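Local coordinates for amino acid ABC superfamily ATP binding cassette transporter, binding protein (Streptococcus pneumoniae, PDB 4H5G) that binds L-arginine and probably delivers it, as the solute-binding component, to an amino acid ABC transporter for uptake, at residues P97-K109 with L160-P173. Residues are numbered along the deposited sequence; the frame is centred on the assembly and turned at random.
Sequences PYYENKISFLVHK and LQAGKIDAVHMDEP. Unlike the reference sequence in segment 97-109: H108 (reference Arg). With ARG (arginine), chain L.
F105 and H169, paired on neighbouring antiparallel strands, lay their rings together in an offset stack, centroids 4.2 Å apart and planes inclined by 26°. CD2 of H169 sits over the centre of the phenyl face, and in one of its two conformers I103 rests CG2 over one face of the imidazole, 3.6 Å from its centroid, a CH-pi contact. A flat, polar-edged ring suits this place: H169 also bonds through ND1 to P134 O, and NE2 meets a water held by I103 O. On the other face of the sheet, branched, apolar L106 suits a buried site, packing CB against M170 CE and CD2 against L160 CD2, both at 3.9 Å. I103, F105, H169, L106 and M170 are all buried and closely packed. Between these layers the backbones of S104 and M170, and of L106 and V168, exchange hydrogen bonds in pairs.

The ends are wetter. Where helix 172-181 begins, one water links K102 N to partly exposed E172 OE1. At the far end another joins H108 N to D166 O. H108, which replaces the reference arginine, sends NE2 to L160 O (2.8 Å), a bent bond from above the carbonyl plane; G163 N, in a Schellman motif, reaches that oxygen from the opposite face.

N101 suits its place because its amide donates twice. ND2 meets the anti lone pair of D171 OD1 at 3.1 Å, the two planes 85° apart, and also bonds K102 O, which E172 N reaches from the opposite face; N200 binds N101 OD1. D171 OD2 accepts from the amino N of bound arginine (2.9 Å) and bonds Y22 OH. N101 is thus well placed to orient the carboxylate as a second-shell residue, together with Y22, and its negative charge would complement the ligand's ammonium group in this type II periplasmic binding protein fold.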
loop_
_atom_site.group_PDB
_atom_site.type_symbol
_atom_site.label_atom_id
_atom_site.label_comp_id
_atom_site.label_asym_id
_atom_site.label_seq_id
_atom_site.Cartn_x
_atom_site.Cartn_y
_atom_site.Cartn_z
ATOM N N PRO A 97 -5.528 -7.401 10.634
ATOM C CA PRO A 97 -4.336 -6.968 9.894
ATOM C C PRO A 97 -3.695 -8.151 9.161
ATOM O O PRO A 97 -3.693 -9.255 9.714
ATOM C CB PRO A 97 -3.372 -6.533 11.004
ATOM C CG PRO A 97 -4.213 -6.266 12.175
ATOM C CD PRO A 97 -5.446 -7.102 12.072
ATOM N N TYR A 98 -3.169 -7.933 7.960
ATOM C CA TYR A 98 -2.382 -8.974 7.303
ATOM C C TYR A 98 -0.884 -8.707 7.349
ATOM O O TYR A 98 -0.075 -9.626 7.206
ATOM C CB TYR A 98 -2.853 -9.205 5.857
ATOM C CG TYR A 98 -2.777 -8.018 4.929
ATOM C CD1 TYR A 98 -1.592 -7.697 4.280
ATOM C CD2 TYR A 98 -3.907 -7.235 4.663
ATOM C CE1 TYR A 98 -1.514 -6.626 3.401
ATOM C CE2 TYR A 98 -3.839 -6.150 3.770
ATOM C CZ TYR A 98 -2.639 -5.866 3.146
ATOM O OH TYR A 98 -2.554 -4.805 2.245
ATOM N N TYR A 99 -0.506 -7.442 7.544
ATOM C CA TYR A 99 0.908 -7.080 7.676
ATOM C C TYR A 99 1.057 -5.728 8.362
ATOM O O TYR A 99 0.301 -4.798 8.090
ATOM C CB TYR A 99 1.584 -7.013 6.299
ATOM C CG TYR A 99 3.094 -7.159 6.358
ATOM C CD1 TYR A 99 3.676 -8.363 6.726
ATOM C CD2 TYR A 99 3.935 -6.101 6.048
ATOM C CE1 TYR A 99 5.055 -8.516 6.789
ATOM C CE2 TYR A 99 5.316 -6.246 6.112
ATOM C CZ TYR A 99 5.864 -7.456 6.482
ATOM O OH TYR A 99 7.237 -7.615 6.537
ATOM N N GLU A 100 2.056 -5.627 9.231
ATOM C CA GLU A 100 2.330 -4.386 9.940
ATOM C C GLU A 100 3.771 -3.973 9.666
ATOM O O GLU A 100 4.693 -4.778 9.776
ATOM C CB GLU A 100 2.100 -4.560 11.441
ATOM C CG GLU A 100 2.500 -3.342 12.254
ATOM C CD GLU A 100 2.129 -3.471 13.718
ATOM O OE1 GLU A 100 1.394 -4.414 14.069
ATOM O OE2 GLU A 100 2.574 -2.622 14.510
ATOM N N ASN A 101 3.959 -2.712 9.289
ATOM C CA ASN A 101 5.299 -2.210 8.988
ATOM C C ASN A 101 5.470 -0.754 9.408
ATOM O O ASN A 101 4.504 -0.093 9.804
ATOM C CB ASN A 101 5.621 -2.392 7.501
ATOM C CG ASN A 101 4.604 -1.743 6.607
ATOM O OD1 ASN A 101 3.747 -2.415 6.020
ATOM N ND2 ASN A 101 4.676 -0.419 6.500
ATOM N N LYS A 102 6.704 -0.270 9.326
ATOM C CA LYS A 102 7.034 1.104 9.679
ATOM C C LYS A 102 6.874 2.013 8.478
ATOM O O LYS A 102 6.585 1.557 7.371
ATOM C CB LYS A 102 8.480 1.188 10.166
ATOM C CG LYS A 102 8.774 0.287 11.344
ATOM C CD LYS A 102 7.924 0.674 12.531
ATOM C CE LYS A 102 8.263 -0.179 13.738
ATOM N NZ LYS A 102 9.726 -0.155 14.010
ATOM N N ILE A 103 7.061 3.310 8.706
ATOM C CA ILE A 103 6.981 4.295 7.640
ATOM C C ILE A 103 8.321 5.032 7.581
ATOM O O ILE A 103 8.894 5.380 8.613
ATOM C CB ILE A 103 5.800 5.247 7.877
ATOM C CG1 ILE A 103 4.528 4.409 8.072
ATOM C CG2 ILE A 103 5.679 6.242 6.732
ATOM C CD1 ILE A 103 3.278 5.177 8.371
ATOM N N SER A 104 8.820 5.233 6.364
ATOM C CA SER A 104 10.179 5.711 6.149
ATOM C C SER A 104 10.258 6.804 5.108
ATOM O O SER A 104 9.301 7.051 4.370
ATOM C CB SER A 104 11.055 4.552 5.670
ATOM O OG SER A 104 11.000 3.463 6.559
ATOM N N PHE A 105 11.428 7.432 5.023
ATOM C CA PHE A 105 11.691 8.383 3.951
ATOM C C PHE A 105 12.695 7.764 2.992
ATOM O O PHE A 105 13.708 7.207 3.418
ATOM C CB PHE A 105 12.292 9.678 4.513
ATOM C CG PHE A 105 11.327 10.506 5.307
ATOM C CD1 PHE A 105 10.485 11.396 4.674
ATOM C CD2 PHE A 105 11.277 10.418 6.686
ATOM C CE1 PHE A 105 9.602 12.170 5.406
ATOM C CE2 PHE A 105 10.388 11.187 7.419
ATOM C CZ PHE A 105 9.556 12.064 6.776
ATOM N N LEU A 106 12.406 7.853 1.701
ATOM C CA LEU A 106 13.365 7.489 0.665
ATOM C C LEU A 106 14.116 8.760 0.280
ATOM O O LEU A 106 13.497 9.800 0.028
ATOM C CB LEU A 106 12.618 6.926 -0.554
ATOM C CG LEU A 106 13.487 6.395 -1.698
ATOM C CD1 LEU A 106 14.207 5.100 -1.299
ATOM C CD2 LEU A 106 12.625 6.162 -2.963
ATOM N N VAL A 107 15.451 8.682 0.260
ATOM C CA VAL A 107 16.306 9.821 -0.076
ATOM C C VAL A 107 17.428 9.383 -1.022
ATOM O O VAL A 107 17.579 8.201 -1.323
ATOM C CB VAL A 107 16.955 10.448 1.192
ATOM C CG1 VAL A 107 15.896 11.050 2.125
ATOM C CG2 VAL A 107 17.831 9.403 1.941
ATOM N N HIS A 108 18.214 10.345 -1.483
ATOM C CA HIS A 108 19.432 10.028 -2.223
ATOM C C HIS A 108 20.443 9.417 -1.265
ATOM O O HIS A 108 20.550 9.846 -0.110
ATOM C CB HIS A 108 20.017 11.287 -2.863
ATOM C CG HIS A 108 19.236 11.782 -4.037
ATOM N ND1 HIS A 108 19.420 11.294 -5.313
ATOM C CD2 HIS A 108 18.261 12.718 -4.129
ATOM C CE1 HIS A 108 18.596 11.914 -6.141
ATOM N NE2 HIS A 108 17.878 12.781 -5.446
ATOM N N LYS A 109 21.188 8.424 -1.740
ATOM C CA LYS A 109 22.236 7.793 -0.933
ATOM C C LYS A 109 23.214 8.827 -0.381
ATOM O O LYS A 109 23.658 8.720 0.763
ATOM C CB LYS A 109 22.976 6.748 -1.777
ATOM C CG LYS A 109 23.836 5.768 -0.987
ATOM C CD LYS A 109 24.252 4.582 -1.865
ATOM C CE LYS A 109 23.052 3.711 -2.225
ATOM N NZ LYS A 109 23.369 2.738 -3.311
ATOM N N LEU A 160 11.982 12.901 -6.886
ATOM C CA LEU A 160 13.171 12.711 -6.040
ATOM C C LEU A 160 14.414 12.512 -6.911
ATOM O O LEU A 160 15.440 13.162 -6.714
ATOM C CB LEU A 160 12.970 11.508 -5.113
ATOM C CG LEU A 160 14.223 11.058 -4.352
ATOM C CD1 LEU A 160 14.663 12.126 -3.353
ATOM C CD2 LEU A 160 14.012 9.717 -3.644
ATOM N N GLN A 161 14.319 11.624 -7.893
ATOM C CA GLN A 161 15.450 11.402 -8.807
ATOM C C GLN A 161 15.862 12.636 -9.610
ATOM O O GLN A 161 17.034 12.807 -9.955
ATOM C CB GLN A 161 15.154 10.218 -9.730
ATOM C CG GLN A 161 14.953 8.937 -8.964
ATOM C CD GLN A 161 14.755 7.750 -9.861
ATOM O OE1 GLN A 161 13.734 7.626 -10.546
ATOM N NE2 GLN A 161 15.741 6.863 -9.874
ATOM N N ALA A 162 14.894 13.497 -9.903
ATOM C CA ALA A 162 15.160 14.720 -10.666
ATOM C C ALA A 162 15.693 15.854 -9.784
ATOM O O ALA A 162 16.144 16.882 -10.283
ATOM C CB ALA A 162 13.907 15.148 -11.421
ATOM N N GLY A 163 15.631 15.660 -8.470
ATOM C CA GLY A 163 16.154 16.645 -7.531
ATOM C C GLY A 163 15.169 17.743 -7.167
ATOM O O GLY A 163 15.539 18.717 -6.497
ATOM N N LYS A 164 13.922 17.597 -7.608
ATOM C CA LYS A 164 12.871 18.554 -7.251
ATOM C C LYS A 164 12.408 18.279 -5.824
ATOM O O LYS A 164 11.909 19.172 -5.137
ATOM C CB LYS A 164 11.665 18.408 -8.181
ATOM C CG LYS A 164 11.918 18.831 -9.613
ATOM C CD LYS A 164 10.604 18.942 -10.375
ATOM C CE LYS A 164 9.699 20.005 -9.762
ATOM N NZ LYS A 164 8.454 20.199 -10.558
ATOM N N ILE A 165 12.582 17.026 -5.407
ATOM C CA ILE A 165 12.176 16.531 -4.086
ATOM C C ILE A 165 13.415 15.960 -3.401
ATOM O O ILE A 165 14.269 15.372 -4.071
ATOM C CB ILE A 165 11.098 15.430 -4.249
ATOM C CG1 ILE A 165 9.799 16.037 -4.771
ATOM C CG2 ILE A 165 10.835 14.662 -2.942
ATOM C CD1 ILE A 165 9.250 17.159 -3.896
ATOM N N ASP A 166 13.527 16.153 -2.087
ATOM C CA ASP A 166 14.674 15.638 -1.338
ATOM C C ASP A 166 14.377 14.346 -0.585
ATOM O O ASP A 166 15.282 13.575 -0.300
ATOM C CB ASP A 166 15.169 16.688 -0.335
ATOM C CG ASP A 166 15.502 18.011 -0.990
ATOM O OD1 ASP A 166 16.262 18.009 -1.980
ATOM O OD2 ASP A 166 14.991 19.054 -0.515
ATOM N N ALA A 167 13.107 14.113 -0.264
ATOM C CA ALA A 167 12.738 12.961 0.548
ATOM C C ALA A 167 11.290 12.610 0.267
ATOM O O ALA A 167 10.453 13.498 0.190
ATOM C CB ALA A 167 12.918 13.275 2.015
ATOM N N VAL A 168 11.005 11.319 0.115
ATOM C CA VAL A 168 9.633 10.876 -0.122
ATOM C C VAL A 168 9.189 9.976 1.022
ATOM O O VAL A 168 9.840 8.972 1.312
ATOM C CB VAL A 168 9.513 10.085 -1.434
ATOM C CG1 VAL A 168 8.036 9.741 -1.698
ATOM C CG2 VAL A 168 10.078 10.878 -2.608
ATOM N N HIS A 169 8.080 10.330 1.672
ATOM C CA HIS A 169 7.552 9.536 2.789
ATOM C C HIS A 169 6.692 8.399 2.242
ATOM O O HIS A 169 5.832 8.626 1.391
ATOM C CB HIS A 169 6.694 10.425 3.702
ATOM C CG HIS A 169 6.687 10.008 5.138
ATOM N ND1 HIS A 169 5.587 10.174 5.953
ATOM C CD2 HIS A 169 7.651 9.459 5.916
ATOM C CE1 HIS A 169 5.871 9.735 7.169
ATOM N NE2 HIS A 169 7.122 9.303 7.177
ATOM N N MET A 170 6.910 7.176 2.735
ATOM C CA MET A 170 6.185 6.005 2.214
ATOM C C MET A 170 6.302 4.823 3.164
ATOM O O MET A 170 7.122 4.831 4.068
ATOM C CB MET A 170 6.735 5.614 0.835
ATOM C CG MET A 170 8.186 5.121 0.896
ATOM S SD MET A 170 8.868 4.720 -0.730
ATOM C CE MET A 170 8.911 6.327 -1.506
ATOM N N ASP A 171 5.489 3.792 2.956
ATOM C CA ASP A 171 5.625 2.585 3.773
ATOM C C ASP A 171 7.023 1.997 3.617
ATOM O O ASP A 171 7.554 1.954 2.517
ATOM C CB ASP A 171 4.551 1.555 3.401
ATOM C CG ASP A 171 3.185 1.943 3.936
ATOM O OD1 ASP A 171 2.933 1.677 5.127
ATOM O OD2 ASP A 171 2.387 2.549 3.185
ATOM N N GLU A 172 7.625 1.565 4.722
ATOM C CA GLU A 172 9.017 1.076 4.684
ATOM C C GLU A 172 9.349 -0.007 3.623
ATOM O O GLU A 172 10.383 0.094 2.951
ATOM C CB GLU A 172 9.499 0.635 6.082
ATOM C CG GLU A 172 10.868 -0.043 6.041
ATOM C CD GLU A 172 11.536 -0.123 7.396
ATOM O OE1 GLU A 172 11.280 -1.099 8.130
ATOM O OE2 GLU A 172 12.326 0.786 7.725
ATOM N N PRO A 173 8.486 -1.036 3.462
ATOM C CA PRO A 173 8.826 -2.058 2.458
ATOM C C PRO A 173 8.969 -1.492 1.044
ATOM O O PRO A 173 9.763 -1.991 0.233
ATOM C CB PRO A 173 7.642 -3.025 2.535
ATOM C CG PRO A 173 7.142 -2.884 3.941
ATOM C CD PRO A 173 7.293 -1.416 4.248
HETATM N N ARG L . -0.357 2.748 3.948
HETATM C CA ARG L . -0.682 4.089 3.439
HETATM C C ARG L . -2.157 4.388 3.588
HETATM O O ARG L . -2.995 3.488 3.763
HETATM C CB ARG L . -0.264 4.238 1.969
HETATM C CG ARG L . -0.766 3.130 1.046
HETATM C CD ARG L . -0.498 3.466 -0.429
HETATM N NE ARG L . -0.818 2.333 -1.310
HETATM C CZ ARG L . -0.642 2.318 -2.627
HETATM N NH1 ARG L . -0.955 1.233 -3.333
HETATM N NH2 ARG L . -0.148 3.390 -3.237
HETATM O OXT ARG L . -2.550 5.556 3.542
HETATM O O HOH W 1 8.903 -2.095 8.669
HETATM O O HOH W 2 8.667 8.078 9.073
HETATM O O HOH W 3 12.930 3.107 8.022
HETATM O O HOH W 4 17.842 13.111 -1.007
#